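Local coordinates for protein (R)-S-adenosyl-L-methionine hydrolase (Thermus thermophilus, PDB 2CW5) that hydrolyses S-adenosyl-L-methionine to adenosine and L-methionine, working as a homotrimer and lacking chlorinase and fluorinase activity, at residues 233-238 with 242-247; 187-192 with 250-255; 198-203 with 229-234. One frame throughout, in Å; residues are numbered along the deposited sequence.

Overall arrangement
All three contacts lie in the antiparallel beta barrel of the C-terminal domain. Followed from the N terminus, the chain first enters 187-192, which is met by the last residues, 250-255: interaction 2 thus closes the longest loop and holds both others inside it. Next comes 198-203, joined to 229-234 by interaction 3 across a loop of 25 residues. Interaction 1 starts on the strand where interaction 3 ends, the two sharing Val233 and Ala234, and closes a short loop onto helix 240-243. The pairs nest or follow one another without crossing. The centres of interactions 2 and 3 are about 5 Å apart, inside the barrel; interaction 1 lies toward one end.

Interaction 1: 233-238 with 242-247; sequences VAVNRG and EALGLK
Val233 and Val235, alternate residues of strand 231-235, direct their side chains toward the helix end and meet Leu244 and Ala243 through apolar contacts. Both pairs meet at ordinary van der Waals range: Val233 CG1 lies 4.1 Å from Leu244 CD1, and Val235 CG2 lies 4.1 Å from Ala243 CB. Leu244 serves both valines, since its CG is also 4.5 Å from Val235 CG2. Its chi2 of -176° stretches the chain, carrying CD1 out to Val233, whose side chain it meets at a slant. Leu244 also packs on Pro221 of strand 221-225.

Backbone bonds shape the two ends. Helix 240-243 finishes in a Schellman motif: Gly245, at positive phi, is the C-prime residue, its N bonded to Glu242 O at 3.1 Å, while Leu246 N pairs with Arg241 O. On the strand side a beta turn follows, with Gly238 N 2.9 Å from Val235 O. A side chain at Gly238 would run into Val235 CG1, so glycine suits this place. By similarity, Val235 belongs to the adenosine and S-adenosyl-L-methionine site.

Interaction 2: 187-192 with 250-255; sequences AITTLL and MPVRLL
Thr189 OG1 is gripped twice: it accepts a hydrogen bond from Leu191 N at 3.2 Å, with an N-H...O angle of 155°, and it donates to the carbonyl oxygen of Leu231 on the adjacent strand. The first bond makes an ST turn just where strand 187-189 ends, and Leu191 beyond it points its side chain toward the C-terminal strand. With chi1 at 77°, OG1 sits between the backbone N and the carbonyl carbon, close to the amide two residues on, and CG2 is left to face Val252. There Thr189 CG2 lies 3.8 Å from Val252 CG2, the two side chains crossing at about a right angle. A valine in place of Thr189 would probably leave Leu191 N without its acceptor and Leu231 O without the hydroxyl that binds it.

The remaining contact is apolar and close. Leu191 CD1 is wedged between two partners, 3.5 Å from Val252 CG1 and 3.7 Å from Leu254 CG. It meets Leu254 tip to tip but passes Val252 at a slant. Val252 therefore divides its methyls, CG1 serving Leu191 and CG2 serving Thr189. All four touching residues are buried.

Strands 187-189 and 251-254 are not sheet neighbours, because 175-181 runs between them; the 7.3 Å from Thr189 CA to Val252 CA is therefore short, consistent with a strongly curved, barrel-like sheet. Val178 of the middle strand packs on Val252, Val200 and Val202 approach it from strand 199-202, and Leu231 of strand 231-235 touches both leucines.

Interaction 3: 198-203 with 229-234; sequences GFVEVG and GLLEVA
Val200 reaches Leu231 with one methyl and Val233 with the other, its two branches parting over alternate residues of strand 231-235. Its chi1 of 64° sets CG1 between the backbone N and the carbonyl carbon, while CG2 lies opposite the N. From these positions Val200 CG2 comes within 4.3 Å of Leu231 CD1, and Val200 CG1 within 4.5 Å of Val233 CG2.

The partners use a different conformation. In Leu231 the CG stands trans to the backbone N (chi1 -178°), which extends the side chain across the interior. Val233, at chi1 172°, offers CG2 here, on the branch beside its own N, and keeps CG1 for another neighbour, Leu244. Val202 shares the chi1 of Val200 and looks the same way; its CG1 comes about as near, 4.5 Å from Val233 CG2, though Val202 gives up less surface.

Strands 199-202 and 231-235 have three strands between them in the antiparallel sheet: 251-254, 175-181 and 187-189. The nearest CA pair, Val200 with Val233, is 8.9 Å apart, so the side chains meet across the inside of a strongly curled sheet, consistent with the core of a beta barrel. Glu232, between the two partner residues, points elsewhere; by similarity it binds S-adenosyl-L-methionine.

Branched aliphatic groups, all buried, point to cohesion through van der Waals packing and exclusion of water, with no polar bond between the two segments.

Interaction 1: 233-238 with 242-247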
ATOM      1  N   VAL C 233       4.875 -20.562  15.731  1.00 29.56           N
ATOM      2  CA  VAL C 233       3.966 -21.685  15.514  1.00 30.20           C
ATOM      3  C   VAL C 233       3.182 -21.413  14.238  1.00 32.58           C
ATOM      4  O   VAL C 233       2.449 -20.425  14.149  1.00 31.88           O
ATOM      5  CB  VAL C 233       2.964 -21.846  16.677  1.00 28.70           C
ATOM      6  CG1 VAL C 233       1.913 -22.902  16.322  1.00 29.57           C
ATOM      7  CG2 VAL C 233       3.699 -22.252  17.943  1.00 27.12           C
ATOM      8  N   ALA C 234       3.335 -22.286  13.246  1.00 34.62           N
ATOM      9  CA  ALA C 234       2.641 -22.102  11.980  1.00 37.25           C
ATOM     10  C   ALA C 234       1.867 -23.333  11.531  1.00 39.40           C
ATOM     11  O   ALA C 234       2.057 -24.433  12.045  1.00 40.66           O
ATOM     12  CB  ALA C 234       3.638 -21.700  10.897  1.00 37.65           C
ATOM     13  N   VAL C 235       0.978 -23.121  10.568  1.00 41.66           N
ATOM     14  CA  VAL C 235       0.182 -24.194   9.994  1.00 42.73           C
ATOM     15  C   VAL C 235       0.487 -24.175   8.507  1.00 43.24           C
ATOM     16  O   VAL C 235       0.348 -23.139   7.855  1.00 44.43           O
ATOM     17  CB  VAL C 235      -1.334 -23.961  10.199  1.00 42.49           C
ATOM     18  CG1 VAL C 235      -2.132 -24.919   9.326  1.00 42.68           C
ATOM     19  CG2 VAL C 235      -1.701 -24.166  11.662  1.00 42.00           C
ATOM     20  N   ASN C 236       0.917 -25.314   7.978  1.00 45.59           N
ATOM     21  CA  ASN C 236       1.243 -25.419   6.561  1.00 46.38           C
ATOM     22  C   ASN C 236       0.051 -24.944   5.734  1.00 47.01           C
ATOM     23  O   ASN C 236      -1.064 -25.439   5.900  1.00 46.78           O
ATOM     24  CB  ASN C 236       1.577 -26.869   6.206  1.00 48.07           C
ATOM     25  CG  ASN C 236       2.311 -26.992   4.886  1.00 49.79           C
ATOM     26  OD1 ASN C 236       1.870 -26.465   3.865  1.00 50.66           O
ATOM     27  ND2 ASN C 236       3.438 -27.693   4.901  1.00 51.74           N
ATOM     28  N   ARG C 237       0.289 -23.979   4.852  1.00 48.23           N
ATOM     29  CA  ARG C 237      -0.768 -23.434   4.006  1.00 49.71           C
ATOM     30  C   ARG C 237      -2.032 -23.171   4.818  1.00 49.02           C
ATOM     31  O   ARG C 237      -3.140 -23.514   4.400  1.00 49.48           O
ATOM     32  CB  ARG C 237      -1.077 -24.397   2.854  1.00 51.66           C
ATOM     33  CG  ARG C 237      -0.213 -24.204   1.607  1.00 54.56           C
ATOM     34  CD  ARG C 237       1.276 -24.211   1.922  1.00 58.62           C
ATOM     35  NE  ARG C 237       2.086 -24.130   0.707  1.00 62.69           N
ATOM     36  CZ  ARG C 237       3.404 -23.950   0.693  1.00 63.90           C
ATOM     37  NH1 ARG C 237       4.075 -23.826   1.831  1.00 64.70           N
ATOM     38  NH2 ARG C 237       4.054 -23.900  -0.463  1.00 65.21           N
ATOM     39  N   GLY C 238      -1.855 -22.561   5.984  1.00 47.31           N
ATOM     40  CA  GLY C 238      -2.984 -22.260   6.843  1.00 43.70           C
ATOM     41  C   GLY C 238      -2.644 -21.210   7.882  1.00 42.47           C
ATOM     42  O   GLY C 238      -1.512 -20.727   7.949  1.00 41.70           O
ATOM     43  N   GLU C 242      -6.149 -19.034  13.166  1.00 37.71           N
ATOM     44  CA  GLU C 242      -7.481 -19.550  12.860  1.00 41.36           C
ATOM     45  C   GLU C 242      -7.633 -21.021  13.229  1.00 41.21           C
ATOM     46  O   GLU C 242      -8.443 -21.380  14.082  1.00 42.10           O
ATOM     47  CB  GLU C 242      -7.786 -19.393  11.367  1.00 43.77           C
ATOM     48  CG  GLU C 242      -7.732 -17.972  10.832  1.00 48.17           C
ATOM     49  CD  GLU C 242      -8.155 -17.894   9.371  1.00 51.91           C
ATOM     50  OE1 GLU C 242      -9.321 -18.234   9.070  1.00 54.47           O
ATOM     51  OE2 GLU C 242      -7.326 -17.499   8.521  1.00 52.40           O
ATOM     52  N   ALA C 243      -6.845 -21.866  12.573  1.00 41.27           N
ATOM     53  CA  ALA C 243      -6.887 -23.307  12.793  1.00 40.62           C
ATOM     54  C   ALA C 243      -6.777 -23.735  14.256  1.00 40.73           C
ATOM     55  O   ALA C 243      -7.480 -24.652  14.689  1.00 39.56           O
ATOM     56  CB  ALA C 243      -5.797 -23.984  11.971  1.00 40.38           C
ATOM     57  N   LEU C 244      -5.904 -23.079  15.017  1.00 39.99           N
ATOM     58  CA  LEU C 244      -5.717 -23.433  16.420  1.00 39.70           C
ATOM     59  C   LEU C 244      -6.420 -22.493  17.398  1.00 38.73           C
ATOM     60  O   LEU C 244      -6.315 -22.665  18.612  1.00 39.18           O
ATOM     61  CB  LEU C 244      -4.223 -23.488  16.748  1.00 41.14           C
ATOM     62  CG  LEU C 244      -3.363 -24.328  15.800  1.00 42.54           C
ATOM     63  CD1 LEU C 244      -1.934 -24.368  16.315  1.00 43.21           C
ATOM     64  CD2 LEU C 244      -3.928 -25.736  15.689  1.00 43.10           C
ATOM     65  N   GLY C 245      -7.135 -21.507  16.867  1.00 38.29           N
ATOM     66  CA  GLY C 245      -7.846 -20.561  17.713  1.00 36.46           C
ATOM     67  C   GLY C 245      -6.958 -19.862  18.725  1.00 36.19           C
ATOM     68  O   GLY C 245      -7.357 -19.652  19.870  1.00 37.01           O
ATOM     69  N   LEU C 246      -5.755 -19.488  18.303  1.00 33.95           N
ATOM     70  CA  LEU C 246      -4.807 -18.824  19.195  1.00 32.62           C
ATOM     71  C   LEU C 246      -5.124 -17.351  19.423  1.00 31.33           C
ATOM     72  O   LEU C 246      -5.793 -16.710  18.612  1.00 30.26           O
ATOM     73  CB  LEU C 246      -3.387 -18.948  18.640  1.00 31.48           C
ATOM     74  CG  LEU C 246      -2.908 -20.370  18.340  1.00 32.89           C
ATOM     75  CD1 LEU C 246      -1.494 -20.327  17.782  1.00 33.79           C
ATOM     76  CD2 LEU C 246      -2.960 -21.210  19.607  1.00 34.24           C
ATOM     77  N   LYS C 247      -4.631 -16.824  20.538  1.00 29.97           N
ATOM     78  CA  LYS C 247      -4.826 -15.424  20.887  1.00 30.41           C
ATOM     79  C   LYS C 247      -3.588 -14.889  21.602  1.00 29.04           C
ATOM     80  O   LYS C 247      -2.878 -15.640  22.271  1.00 27.33           O
ATOM     81  CB  LYS C 247      -6.060 -15.264  21.780  1.00 32.70           C
ATOM     82  CG  LYS C 247      -7.369 -15.566  21.065  1.00 36.69           C
ATOM     83  CD  LYS C 247      -8.574 -15.094  21.864  1.00 41.81           C
ATOM     84  CE  LYS C 247      -9.853 -15.177  21.032  1.00 42.87           C
ATOM     85  NZ  LYS C 247     -10.174 -16.574  20.621  1.00 43.74           N
TER

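Interaction 2: 187-192 with 250-255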
ATOM      1  N   ALA C 187       1.888 -17.628  14.685  1.00 24.91           N
ATOM      2  CA  ALA C 187       1.971 -17.046  16.016  1.00 24.64           C
ATOM      3  C   ALA C 187       3.427 -16.828  16.420  1.00 23.26           C
ATOM      4  O   ALA C 187       4.249 -17.742  16.337  1.00 24.20           O
ATOM      5  CB  ALA C 187       1.281 -17.950  17.017  1.00 23.95           C
ATOM      6  N   ILE C 188       3.742 -15.607  16.838  1.00 21.14           N
ATOM      7  CA  ILE C 188       5.086 -15.268  17.288  1.00 21.21           C
ATOM      8  C   ILE C 188       5.045 -15.349  18.811  1.00 20.95           C
ATOM      9  O   ILE C 188       4.168 -14.747  19.435  1.00 20.98           O
ATOM     10  CB  ILE C 188       5.471 -13.820  16.895  1.00 22.62           C
ATOM     11  CG1 ILE C 188       5.236 -13.595  15.398  1.00 26.14           C
ATOM     12  CG2 ILE C 188       6.918 -13.551  17.281  1.00 21.18           C
ATOM     13  CD1 ILE C 188       6.067 -14.483  14.483  1.00 25.86           C
ATOM     14  N   THR C 189       5.976 -16.086  19.412  1.00 20.89           N
ATOM     15  CA  THR C 189       5.999 -16.214  20.863  1.00 21.52           C
ATOM     16  C   THR C 189       7.182 -15.453  21.439  1.00 21.78           C
ATOM     17  O   THR C 189       8.017 -14.933  20.697  1.00 22.53           O
ATOM     18  CB  THR C 189       6.100 -17.687  21.317  1.00 21.23           C
ATOM     19  OG1 THR C 189       7.445 -18.150  21.153  1.00 25.73           O
ATOM     20  CG2 THR C 189       5.151 -18.568  20.492  1.00 22.32           C
ATOM     21  N   THR C 190       7.240 -15.390  22.764  1.00 19.66           N
ATOM     22  CA  THR C 190       8.313 -14.694  23.463  1.00 20.71           C
ATOM     23  C   THR C 190       9.470 -15.638  23.796  1.00 21.16           C
ATOM     24  O   THR C 190      10.442 -15.238  24.438  1.00 21.56           O
ATOM     25  CB  THR C 190       7.793 -14.067  24.778  1.00 20.55           C
ATOM     26  OG1 THR C 190       7.174 -15.085  25.578  1.00 19.56           O
ATOM     27  CG2 THR C 190       6.781 -12.969  24.487  1.00 20.76           C
ATOM     28  N   LEU C 191       9.364 -16.893  23.365  1.00 21.11           N
ATOM     29  CA  LEU C 191      10.411 -17.879  23.634  1.00 23.21           C
ATOM     30  C   LEU C 191      11.631 -17.701  22.733  1.00 23.85           C
ATOM     31  O   LEU C 191      11.497 -17.532  21.522  1.00 23.78           O
ATOM     32  CB  LEU C 191       9.858 -19.297  23.471  1.00 23.68           C
ATOM     33  CG  LEU C 191       8.858 -19.740  24.536  1.00 24.45           C
ATOM     34  CD1 LEU C 191       8.377 -21.147  24.227  1.00 26.70           C
ATOM     35  CD2 LEU C 191       9.522 -19.693  25.912  1.00 25.96           C
ATOM     36  N   LEU C 192      12.817 -17.753  23.333  1.00 25.05           N
ATOM     37  CA  LEU C 192      14.068 -17.591  22.592  1.00 27.69           C
ATOM     38  C   LEU C 192      14.680 -18.899  22.106  1.00 30.59           C
ATOM     39  O   LEU C 192      15.632 -18.892  21.325  1.00 31.69           O
ATOM     40  CB  LEU C 192      15.086 -16.845  23.455  1.00 24.32           C
ATOM     41  CG  LEU C 192      14.708 -15.384  23.697  1.00 25.64           C
ATOM     42  CD1 LEU C 192      15.563 -14.806  24.815  1.00 26.46           C
ATOM     43  CD2 LEU C 192      14.880 -14.596  22.396  1.00 23.25           C
HETATM   44  N   MSE C 250      -1.692 -15.773  25.231  1.00 25.33           N
HETATM   45  CA  MSE C 250      -1.864 -17.181  25.537  1.00 26.98           C
HETATM   46  C   MSE C 250      -0.513 -17.769  25.937  1.00 27.35           C
HETATM   47  O   MSE C 250       0.490 -17.562  25.256  1.00 27.26           O
HETATM   48  CB  MSE C 250      -2.414 -17.896  24.309  1.00 29.81           C
HETATM   49  CG  MSE C 250      -3.164 -19.168  24.583  1.00 34.35           C
HETATM   50 SE   MSE C 250      -4.081 -19.720  22.969  1.00 37.22          SE
HETATM   51  CE  MSE C 250      -5.612 -18.552  23.090  1.00 36.25           C
ATOM     52  N   PRO C 251      -0.467 -18.502  27.058  1.00 27.65           N
ATOM     53  CA  PRO C 251       0.818 -19.075  27.459  1.00 28.02           C
ATOM     54  C   PRO C 251       1.354 -20.149  26.514  1.00 28.91           C
ATOM     55  O   PRO C 251       0.595 -20.886  25.876  1.00 26.45           O
ATOM     56  CB  PRO C 251       0.546 -19.601  28.870  1.00 29.94           C
ATOM     57  CG  PRO C 251      -0.924 -19.889  28.857  1.00 31.26           C
ATOM     58  CD  PRO C 251      -1.493 -18.719  28.094  1.00 27.43           C
ATOM     59  N   VAL C 252       2.678 -20.194  26.421  1.00 26.88           N
ATOM     60  CA  VAL C 252       3.391 -21.149  25.585  1.00 29.28           C
ATOM     61  C   VAL C 252       4.398 -21.808  26.517  1.00 31.05           C
ATOM     62  O   VAL C 252       5.144 -21.121  27.215  1.00 29.89           O
ATOM     63  CB  VAL C 252       4.126 -20.433  24.435  1.00 29.14           C
ATOM     64  CG1 VAL C 252       4.899 -21.441  23.600  1.00 30.46           C
ATOM     65  CG2 VAL C 252       3.118 -19.689  23.562  1.00 28.18           C
ATOM     66  N   ARG C 253       4.414 -23.135  26.536  1.00 31.76           N
ATOM     67  CA  ARG C 253       5.311 -23.861  27.424  1.00 34.51           C
ATOM     68  C   ARG C 253       6.116 -24.957  26.733  1.00 35.87           C
ATOM     69  O   ARG C 253       5.558 -25.822  26.061  1.00 33.91           O
ATOM     70  CB  ARG C 253       4.482 -24.450  28.573  1.00 36.53           C
ATOM     71  CG  ARG C 253       5.150 -25.532  29.401  1.00 41.01           C
ATOM     72  CD  ARG C 253       4.247 -25.906  30.572  1.00 44.79           C
ATOM     73  NE  ARG C 253       2.853 -26.016  30.146  1.00 49.32           N
ATOM     74  CZ  ARG C 253       1.813 -26.102  30.972  1.00 51.89           C
ATOM     75  NH1 ARG C 253       1.997 -26.097  32.287  1.00 53.24           N
ATOM     76  NH2 ARG C 253       0.583 -26.182  30.479  1.00 52.63           N
ATOM     77  N   LEU C 254       7.436 -24.911  26.895  1.00 37.51           N
ATOM     78  CA  LEU C 254       8.299 -25.924  26.304  1.00 40.20           C
ATOM     79  C   LEU C 254       8.210 -27.190  27.147  1.00 41.28           C
ATOM     80  O   LEU C 254       8.474 -27.168  28.348  1.00 41.12           O
ATOM     81  CB  LEU C 254       9.747 -25.431  26.244  1.00 40.67           C
ATOM     82  CG  LEU C 254      10.021 -24.342  25.200  1.00 41.50           C
ATOM     83  CD1 LEU C 254      11.459 -23.860  25.323  1.00 43.50           C
ATOM     84  CD2 LEU C 254       9.756 -24.896  23.805  1.00 41.49           C
ATOM     85  N   LEU C 255       7.822 -28.288  26.511  1.00 43.74           N
ATOM     86  CA  LEU C 255       7.682 -29.562  27.201  1.00 47.18           C
ATOM     87  C   LEU C 255       9.019 -30.292  27.256  1.00 48.67           C
ATOM     88  O   LEU C 255       9.110 -31.397  26.682  1.00 49.61           O
ATOM     89  CB  LEU C 255       6.640 -30.427  26.486  1.00 47.52           C
ATOM     90  CG  LEU C 255       5.249 -29.804  26.351  1.00 48.79           C
ATOM     91  CD1 LEU C 255       4.409 -30.630  25.393  1.00 48.92           C
ATOM     92  CD2 LEU C 255       4.590 -29.711  27.719  1.00 49.21           C
ATOM     93  OXT LEU C 255       9.962 -29.744  27.868  1.00 51.51           O
TER

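Interaction 3: 198-203 with 229-234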
ATOM      1  N   GLY C 198      11.834 -31.446  20.208  1.00 48.62           N
ATOM      2  CA  GLY C 198      10.989 -31.194  21.363  1.00 47.13           C
ATOM      3  C   GLY C 198       9.556 -30.850  20.998  1.00 45.98           C
ATOM      4  O   GLY C 198       9.162 -30.931  19.834  1.00 45.72           O
ATOM      5  N   PHE C 199       8.773 -30.462  22.001  1.00 44.45           N
ATOM      6  CA  PHE C 199       7.373 -30.103  21.801  1.00 42.97           C
ATOM      7  C   PHE C 199       7.028 -28.822  22.552  1.00 40.99           C
ATOM      8  O   PHE C 199       7.550 -28.560  23.635  1.00 40.01           O
ATOM      9  CB  PHE C 199       6.461 -31.226  22.302  1.00 45.27           C
ATOM     10  CG  PHE C 199       6.468 -32.452  21.435  1.00 48.11           C
ATOM     11  CD1 PHE C 199       5.792 -32.464  20.220  1.00 48.93           C
ATOM     12  CD2 PHE C 199       7.152 -33.597  21.833  1.00 49.44           C
ATOM     13  CE1 PHE C 199       5.794 -33.602  19.414  1.00 50.80           C
ATOM     14  CE2 PHE C 199       7.160 -34.736  21.035  1.00 49.96           C
ATOM     15  CZ  PHE C 199       6.480 -34.738  19.823  1.00 50.52           C
ATOM     16  N   VAL C 200       6.148 -28.022  21.967  1.00 37.99           N
ATOM     17  CA  VAL C 200       5.725 -26.784  22.597  1.00 37.95           C
ATOM     18  C   VAL C 200       4.214 -26.871  22.796  1.00 36.61           C
ATOM     19  O   VAL C 200       3.483 -27.285  21.897  1.00 36.71           O
ATOM     20  CB  VAL C 200       6.096 -25.555  21.726  1.00 38.68           C
ATOM     21  CG1 VAL C 200       5.356 -25.596  20.398  1.00 38.43           C
ATOM     22  CG2 VAL C 200       5.788 -24.282  22.474  1.00 40.43           C
ATOM     23  N   GLU C 201       3.755 -26.510  23.987  1.00 34.06           N
ATOM     24  CA  GLU C 201       2.338 -26.565  24.291  1.00 33.24           C
ATOM     25  C   GLU C 201       1.701 -25.182  24.298  1.00 31.71           C
ATOM     26  O   GLU C 201       2.148 -24.280  25.008  1.00 29.38           O
ATOM     27  CB  GLU C 201       2.120 -27.250  25.642  1.00 35.09           C
ATOM     28  CG  GLU C 201       0.663 -27.336  26.064  1.00 40.29           C
ATOM     29  CD  GLU C 201       0.469 -28.166  27.316  1.00 43.16           C
ATOM     30  OE1 GLU C 201       0.703 -29.395  27.261  1.00 45.68           O
ATOM     31  OE2 GLU C 201       0.084 -27.590  28.356  1.00 43.96           O
ATOM     32  N   VAL C 202       0.660 -25.027  23.491  1.00 30.84           N
ATOM     33  CA  VAL C 202      -0.065 -23.767  23.395  1.00 31.55           C
ATOM     34  C   VAL C 202      -1.515 -24.041  22.996  1.00 31.81           C
ATOM     35  O   VAL C 202      -1.779 -24.861  22.118  1.00 31.90           O
ATOM     36  CB  VAL C 202       0.588 -22.820  22.356  1.00 32.04           C
ATOM     37  CG1 VAL C 202       0.618 -23.476  20.988  1.00 31.54           C
ATOM     38  CG2 VAL C 202      -0.175 -21.498  22.297  1.00 31.65           C
ATOM     39  N   GLY C 203      -2.448 -23.364  23.660  1.00 31.24           N
ATOM     40  CA  GLY C 203      -3.858 -23.544  23.355  1.00 32.10           C
ATOM     41  C   GLY C 203      -4.368 -24.947  23.620  1.00 32.69           C
ATOM     42  O   GLY C 203      -5.336 -25.391  23.001  1.00 32.40           O
ATOM     43  N   GLY C 229      14.636 -14.789  15.714  1.00 28.66           N
ATOM     44  CA  GLY C 229      15.158 -15.481  16.879  1.00 27.83           C
ATOM     45  C   GLY C 229      14.121 -15.884  17.913  1.00 26.92           C
ATOM     46  O   GLY C 229      14.475 -16.316  19.010  1.00 27.25           O
ATOM     47  N   LEU C 230      12.842 -15.740  17.580  1.00 26.51           N
ATOM     48  CA  LEU C 230      11.773 -16.111  18.506  1.00 26.02           C
ATOM     49  C   LEU C 230      11.049 -17.354  18.002  1.00 26.45           C
ATOM     50  O   LEU C 230      10.901 -17.550  16.791  1.00 26.96           O
ATOM     51  CB  LEU C 230      10.776 -14.961  18.657  1.00 25.18           C
ATOM     52  CG  LEU C 230      11.329 -13.659  19.241  1.00 26.74           C
ATOM     53  CD1 LEU C 230      10.224 -12.606  19.297  1.00 25.75           C
ATOM     54  CD2 LEU C 230      11.891 -13.923  20.630  1.00 24.00           C
ATOM     55  N   LEU C 231      10.600 -18.197  18.926  1.00 26.51           N
ATOM     56  CA  LEU C 231       9.892 -19.413  18.539  1.00 27.54           C
ATOM     57  C   LEU C 231       8.566 -19.026  17.895  1.00 28.32           C
ATOM     58  O   LEU C 231       7.874 -18.124  18.364  1.00 27.36           O
ATOM     59  CB  LEU C 231       9.647 -20.316  19.759  1.00 28.60           C
ATOM     60  CG  LEU C 231       8.952 -21.663  19.494  1.00 30.21           C
ATOM     61  CD1 LEU C 231       9.279 -22.650  20.603  1.00 32.05           C
ATOM     62  CD2 LEU C 231       7.451 -21.466  19.385  1.00 32.03           C
ATOM     63  N   GLU C 232       8.226 -19.707  16.806  1.00 27.13           N
ATOM     64  CA  GLU C 232       6.987 -19.435  16.096  1.00 27.60           C
ATOM     65  C   GLU C 232       6.184 -20.717  15.913  1.00 29.35           C
ATOM     66  O   GLU C 232       6.740 -21.814  15.953  1.00 29.49           O
ATOM     67  CB  GLU C 232       7.291 -18.816  14.727  1.00 29.41           C
ATOM     68  CG  GLU C 232       7.768 -17.367  14.788  1.00 31.28           C
ATOM     69  CD  GLU C 232       8.165 -16.809  13.427  1.00 32.10           C
ATOM     70  OE1 GLU C 232       7.500 -17.139  12.421  1.00 34.30           O
ATOM     71  OE2 GLU C 232       9.132 -16.023  13.366  1.00 32.49           O
ATOM     72  N   VAL C 233       4.875 -20.562  15.731  1.00 29.56           N
ATOM     73  CA  VAL C 233       3.966 -21.685  15.514  1.00 30.20           C
ATOM     74  C   VAL C 233       3.182 -21.413  14.238  1.00 32.58           C
ATOM     75  O   VAL C 233       2.449 -20.425  14.149  1.00 31.88           O
ATOM     76  CB  VAL C 233       2.964 -21.846  16.677  1.00 28.70           C
ATOM     77  CG1 VAL C 233       1.913 -22.902  16.322  1.00 29.57           C
ATOM     78  CG2 VAL C 233       3.699 -22.252  17.943  1.00 27.12           C
ATOM     79  N   ALA C 234       3.335 -22.286  13.246  1.00 34.62           N
ATOM     80  CA  ALA C 234       2.641 -22.102  11.980  1.00 37.25           C
ATOM     81  C   ALA C 234       1.867 -23.333  11.531  1.00 39.40           C
ATOM     82  O   ALA C 234       2.057 -24.433  12.045  1.00 40.66           O
ATOM     83  CB  ALA C 234       3.638 -21.700  10.897  1.00 37.65           C
TER